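Long-range contact in putative sugar ABC transporter (Yersinia enterocolitica subsp. enterocolitica 8081, PDB 5ULB), which probably binds methylthioribose or a related sugar in the periplasm and delivers it to an ABC transporter for uptake: residues 247-258 against 290-301. Sequence-based numbering, arbitrary orientation.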
loop_
_atom_site.group_PDB
_atom_site.type_symbol
_atom_site.label_atom_id
_atom_site.label_comp_id
_atom_site.label_asym_id
_atom_site.label_seq_id
_atom_site.Cartn_x
_atom_site.Cartn_y
_atom_site.Cartn_z
HETATM N N MSE A 247 -1.454 -14.196 12.126
HETATM C CA MSE A 247 -0.139 -14.663 12.580
HETATM C C MSE A 247 -0.200 -15.265 13.981
HETATM O O MSE A 247 0.568 -16.150 14.239
HETATM C CB MSE A 247 0.889 -13.481 12.360
HETATM C CG MSE A 247 1.153 -12.984 10.882
HETATM SE SE MSE A 247 2.115 -11.260 10.527
HETATM C CE MSE A 247 3.095 -10.891 12.267
ATOM N N ARG A 248 -1.198 -14.878 14.792
ATOM C CA ARG A 248 -1.394 -15.383 16.221
ATOM C C ARG A 248 -2.316 -16.625 16.339
ATOM O O ARG A 248 -2.350 -17.173 17.415
ATOM C CB ARG A 248 -1.959 -14.188 17.072
ATOM C CG ARG A 248 -0.902 -13.197 17.400
ATOM C CD ARG A 248 -1.388 -11.960 18.139
ATOM N NE ARG A 248 -2.163 -12.342 19.330
ATOM C CZ ARG A 248 -1.691 -12.611 20.538
ATOM N NH1 ARG A 248 -0.358 -12.617 20.732
ATOM N NH2 ARG A 248 -2.571 -12.991 21.537
ATOM N N GLU A 249 -2.958 -17.080 15.256
ATOM C CA GLU A 249 -3.889 -18.193 15.349
ATOM C C GLU A 249 -3.090 -19.486 15.494
ATOM O O GLU A 249 -1.938 -19.641 15.083
ATOM C CB GLU A 249 -4.739 -18.247 14.091
ATOM C CG GLU A 249 -5.829 -17.251 14.033
ATOM C CD GLU A 249 -6.864 -17.448 12.908
ATOM O OE1 GLU A 249 -6.652 -18.286 11.979
ATOM O OE2 GLU A 249 -7.882 -16.682 12.988
ATOM N N ALA A 250 -3.792 -20.486 16.082
ATOM C CA ALA A 250 -3.261 -21.793 16.186
ATOM C C ALA A 250 -2.879 -22.330 14.813
ATOM O O ALA A 250 -3.734 -22.257 13.818
ATOM C CB ALA A 250 -4.250 -22.745 16.886
ATOM N N ASN A 251 -1.746 -22.944 14.757
ATOM C CA ASN A 251 -1.259 -23.599 13.526
ATOM C C ASN A 251 -0.927 -22.636 12.400
ATOM O O ASN A 251 -0.771 -23.035 11.215
ATOM C CB ASN A 251 -2.175 -24.781 13.062
ATOM C CG ASN A 251 -2.387 -25.770 14.160
ATOM O OD1 ASN A 251 -1.422 -26.189 14.853
ATOM N ND2 ASN A 251 -3.606 -26.180 14.319
ATOM N N SER A 252 -0.944 -21.343 12.712
ATOM C CA SER A 252 -0.702 -20.392 11.730
ATOM C C SER A 252 0.643 -20.482 10.960
ATOM O O SER A 252 1.695 -20.442 11.528
ATOM C CB SER A 252 -0.761 -18.961 12.316
ATOM O OG SER A 252 -0.450 -18.026 11.240
ATOM N N PRO A 253 0.542 -20.598 9.637
ATOM C CA PRO A 253 1.703 -20.653 8.745
ATOM C C PRO A 253 2.208 -19.267 8.314
ATOM O O PRO A 253 3.084 -19.194 7.486
ATOM C CB PRO A 253 1.183 -21.387 7.545
ATOM C CG PRO A 253 -0.187 -21.121 7.483
ATOM C CD PRO A 253 -0.657 -20.926 8.866
ATOM N N TRP A 254 1.672 -18.178 8.862
ATOM C CA TRP A 254 2.004 -16.823 8.364
ATOM C C TRP A 254 3.279 -16.327 9.074
ATOM O O TRP A 254 3.220 -15.836 10.187
ATOM C CB TRP A 254 0.819 -15.872 8.621
ATOM C CG TRP A 254 0.927 -14.526 7.924
ATOM C CD1 TRP A 254 2.028 -13.693 7.774
ATOM C CD2 TRP A 254 -0.096 -13.842 7.205
ATOM N NE1 TRP A 254 1.703 -12.597 7.080
ATOM C CE2 TRP A 254 0.415 -12.648 6.709
ATOM C CE3 TRP A 254 -1.464 -14.129 6.961
ATOM C CZ2 TRP A 254 -0.349 -11.746 5.961
ATOM C CZ3 TRP A 254 -2.187 -13.281 6.189
ATOM C CH2 TRP A 254 -1.630 -12.123 5.731
ATOM N N LYS A 255 4.425 -16.496 8.414
ATOM C CA LYS A 255 5.722 -16.319 9.038
ATOM C C LYS A 255 6.238 -14.883 9.102
ATOM O O LYS A 255 6.929 -14.549 10.068
ATOM C CB LYS A 255 6.771 -17.165 8.298
ATOM C CG LYS A 255 6.591 -18.573 8.257
ATOM C CD LYS A 255 6.129 -19.146 9.550
ATOM C CE LYS A 255 7.284 -19.443 10.308
ATOM N NZ LYS A 255 7.289 -20.980 10.260
ATOM N N VAL A 256 5.908 -14.073 8.111
ATOM C CA VAL A 256 6.472 -12.724 8.055
ATOM C C VAL A 256 5.554 -11.873 7.215
ATOM O O VAL A 256 4.973 -12.342 6.232
ATOM C CB VAL A 256 7.839 -12.677 7.552
ATOM C CG1 VAL A 256 8.005 -12.976 6.072
ATOM C CG2 VAL A 256 8.583 -11.352 7.790
ATOM N N SER A 257 5.509 -10.577 7.583
ATOM C CA SER A 257 4.929 -9.535 6.746
ATOM C C SER A 257 6.003 -8.443 6.688
ATOM O O SER A 257 6.489 -7.993 7.739
ATOM C CB SER A 257 3.677 -8.900 7.313
ATOM O OG SER A 257 2.512 -9.702 7.003
ATOM N N VAL A 258 6.279 -7.928 5.507
ATOM C CA VAL A 258 7.191 -6.812 5.306
ATOM C C VAL A 258 6.305 -5.643 4.812
ATOM O O VAL A 258 5.628 -5.853 3.795
ATOM C CB VAL A 258 8.317 -7.163 4.329
ATOM C CG1 VAL A 258 9.263 -5.990 4.253
ATOM C CG2 VAL A 258 9.057 -8.395 4.800
ATOM N N ALA A 290 10.083 0.318 4.801
ATOM C CA ALA A 290 9.249 -0.737 5.472
ATOM C C ALA A 290 9.971 -1.351 6.612
ATOM O O ALA A 290 11.209 -1.168 6.798
ATOM C CB ALA A 290 8.891 -1.821 4.541
ATOM N N ALA A 291 9.242 -2.056 7.458
ATOM C CA ALA A 291 9.725 -2.860 8.524
ATOM C C ALA A 291 9.347 -4.307 8.277
ATOM O O ALA A 291 8.313 -4.597 7.682
ATOM C CB ALA A 291 9.138 -2.405 9.876
ATOM N N SER A 292 10.200 -5.215 8.755
ATOM C CA SER A 292 9.936 -6.614 8.625
ATOM C C SER A 292 9.374 -7.111 9.981
ATOM O O SER A 292 10.068 -7.025 11.002
ATOM C CB SER A 292 11.197 -7.384 8.287
ATOM O OG SER A 292 11.723 -6.830 7.048
ATOM N N ILE A 293 8.185 -7.701 9.906
ATOM C CA ILE A 293 7.418 -8.051 11.082
ATOM C C ILE A 293 7.375 -9.582 11.185
ATOM O O ILE A 293 6.700 -10.231 10.420
ATOM C CB ILE A 293 5.963 -7.508 11.030
ATOM C CG1 ILE A 293 5.947 -6.022 10.755
ATOM C CG2 ILE A 293 5.156 -7.866 12.306
ATOM C CD1 ILE A 293 4.615 -5.457 10.343
ATOM N N PRO A 294 8.117 -10.158 12.094
ATOM C CA PRO A 294 8.151 -11.678 12.251
ATOM C C PRO A 294 6.998 -12.193 13.118
ATOM O O PRO A 294 6.652 -11.593 14.112
ATOM C CB PRO A 294 9.495 -11.982 12.909
ATOM C CG PRO A 294 9.749 -10.717 13.717
ATOM C CD PRO A 294 9.090 -9.532 13.041
ATOM N N GLN A 295 6.475 -13.337 12.738
ATOM C CA GLN A 295 5.403 -13.984 13.476
ATOM C C GLN A 295 5.722 -14.154 14.938
ATOM O O GLN A 295 4.880 -13.938 15.801
ATOM C CB GLN A 295 5.138 -15.342 12.860
ATOM C CG GLN A 295 4.101 -16.194 13.535
ATOM C CD GLN A 295 3.821 -17.468 12.833
ATOM O OE1 GLN A 295 4.754 -18.145 12.379
ATOM N NE2 GLN A 295 2.518 -17.858 12.736
ATOM N N ALA A 296 6.962 -14.516 15.249
ATOM C CA ALA A 296 7.270 -14.827 16.678
ATOM C C ALA A 296 7.048 -13.583 17.572
ATOM O O ALA A 296 6.662 -13.732 18.753
ATOM C CB ALA A 296 8.632 -15.324 16.826
ATOM N N LEU A 297 7.328 -12.403 17.026
ATOM C CA LEU A 297 7.054 -11.178 17.773
ATOM C C LEU A 297 5.588 -11.063 18.221
ATOM O O LEU A 297 5.300 -10.697 19.383
ATOM C CB LEU A 297 7.566 -9.957 16.951
ATOM C CG LEU A 297 7.417 -8.616 17.602
ATOM C CD1 LEU A 297 8.339 -8.505 18.784
ATOM C CD2 LEU A 297 7.687 -7.495 16.602
ATOM N N LEU A 298 4.721 -11.267 17.271
ATOM C CA LEU A 298 3.319 -11.215 17.531
ATOM C C LEU A 298 2.833 -12.293 18.463
ATOM O O LEU A 298 2.030 -12.024 19.380
ATOM C CB LEU A 298 2.530 -11.152 16.213
ATOM C CG LEU A 298 2.175 -9.801 15.700
ATOM C CD1 LEU A 298 1.251 -8.999 16.664
ATOM C CD2 LEU A 298 3.425 -9.079 15.466
ATOM N N VAL A 299 3.315 -13.511 18.275
ATOM C CA VAL A 299 2.921 -14.646 19.146
ATOM C C VAL A 299 3.298 -14.406 20.595
ATOM O O VAL A 299 2.562 -14.815 21.531
ATOM C CB VAL A 299 3.512 -15.967 18.618
ATOM C CG1 VAL A 299 3.330 -17.203 19.562
ATOM C CG2 VAL A 299 2.776 -16.247 17.259
ATOM N N SER A 300 4.420 -13.653 20.802
ATOM C CA SER A 300 4.907 -13.274 22.169
ATOM C C SER A 300 4.055 -12.255 22.947
ATOM O O SER A 300 4.222 -12.088 24.139
ATOM C CB SER A 300 6.285 -12.661 22.110
ATOM O OG SER A 300 7.244 -13.588 21.691
ATOM N N GLN A 301 3.119 -11.593 22.257
ATOM C CA GLN A 301 2.355 -10.551 22.949
ATOM C C GLN A 301 1.285 -11.228 23.790
ATOM O O GLN A 301 0.806 -12.292 23.416
ATOM C CB GLN A 301 1.730 -9.638 21.882
ATOM C CG GLN A 301 2.777 -8.960 20.979
ATOM C CD GLN A 301 3.886 -8.277 21.740
ATOM O OE1 GLN A 301 3.582 -7.507 22.648
ATOM N NE2 GLN A 301 5.157 -8.644 21.437
HETATM O O HOH W 1 -1.264 -14.486 23.834
#
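Strands 254-258 and 291-294 run antiparallel, their axes 4.7 Å apart at closest. S257 and I293 form the hydrogen-bonded pair, S257 N giving to I293 O and I293 N returning to S257 O. V256 faces P294, and V258 faces S292, as non-hydrogen-bonded pairs; P294, without an N-H, therefore costs this pairing no bond, and it holds the N-cap position before helix 295-299. The next amide, Q295 N, reaches K255 O at 3.0 Å. A chi1 of 177° swings CG of Q295 away from its backbone N, and the extended chain carries the amide to the type II turn E249-S252. Glutamine suits because one uncharged NH2 serves two carbonyls: NE2 meets M247 O on a lone pair (3.0 Å) and S252 O from above that carbonyl's plane (3.0 Å). M247, present as selenomethionine, lays its flexible apolar chain against I293 and L298. R248 suits through its several N-H groups: NH1 takes L298 O (2.8 Å) and Q301 O (2.9 Å), while a water bridges NH2 to Q301 O. Helix 295-299 and the residues after it thus hold helix 241-248 and the turn, while 254-259/285-294 is the sheet's one antiparallel junction, consistent with the interdomain crossover region of a periplasmic sugar-binding protein.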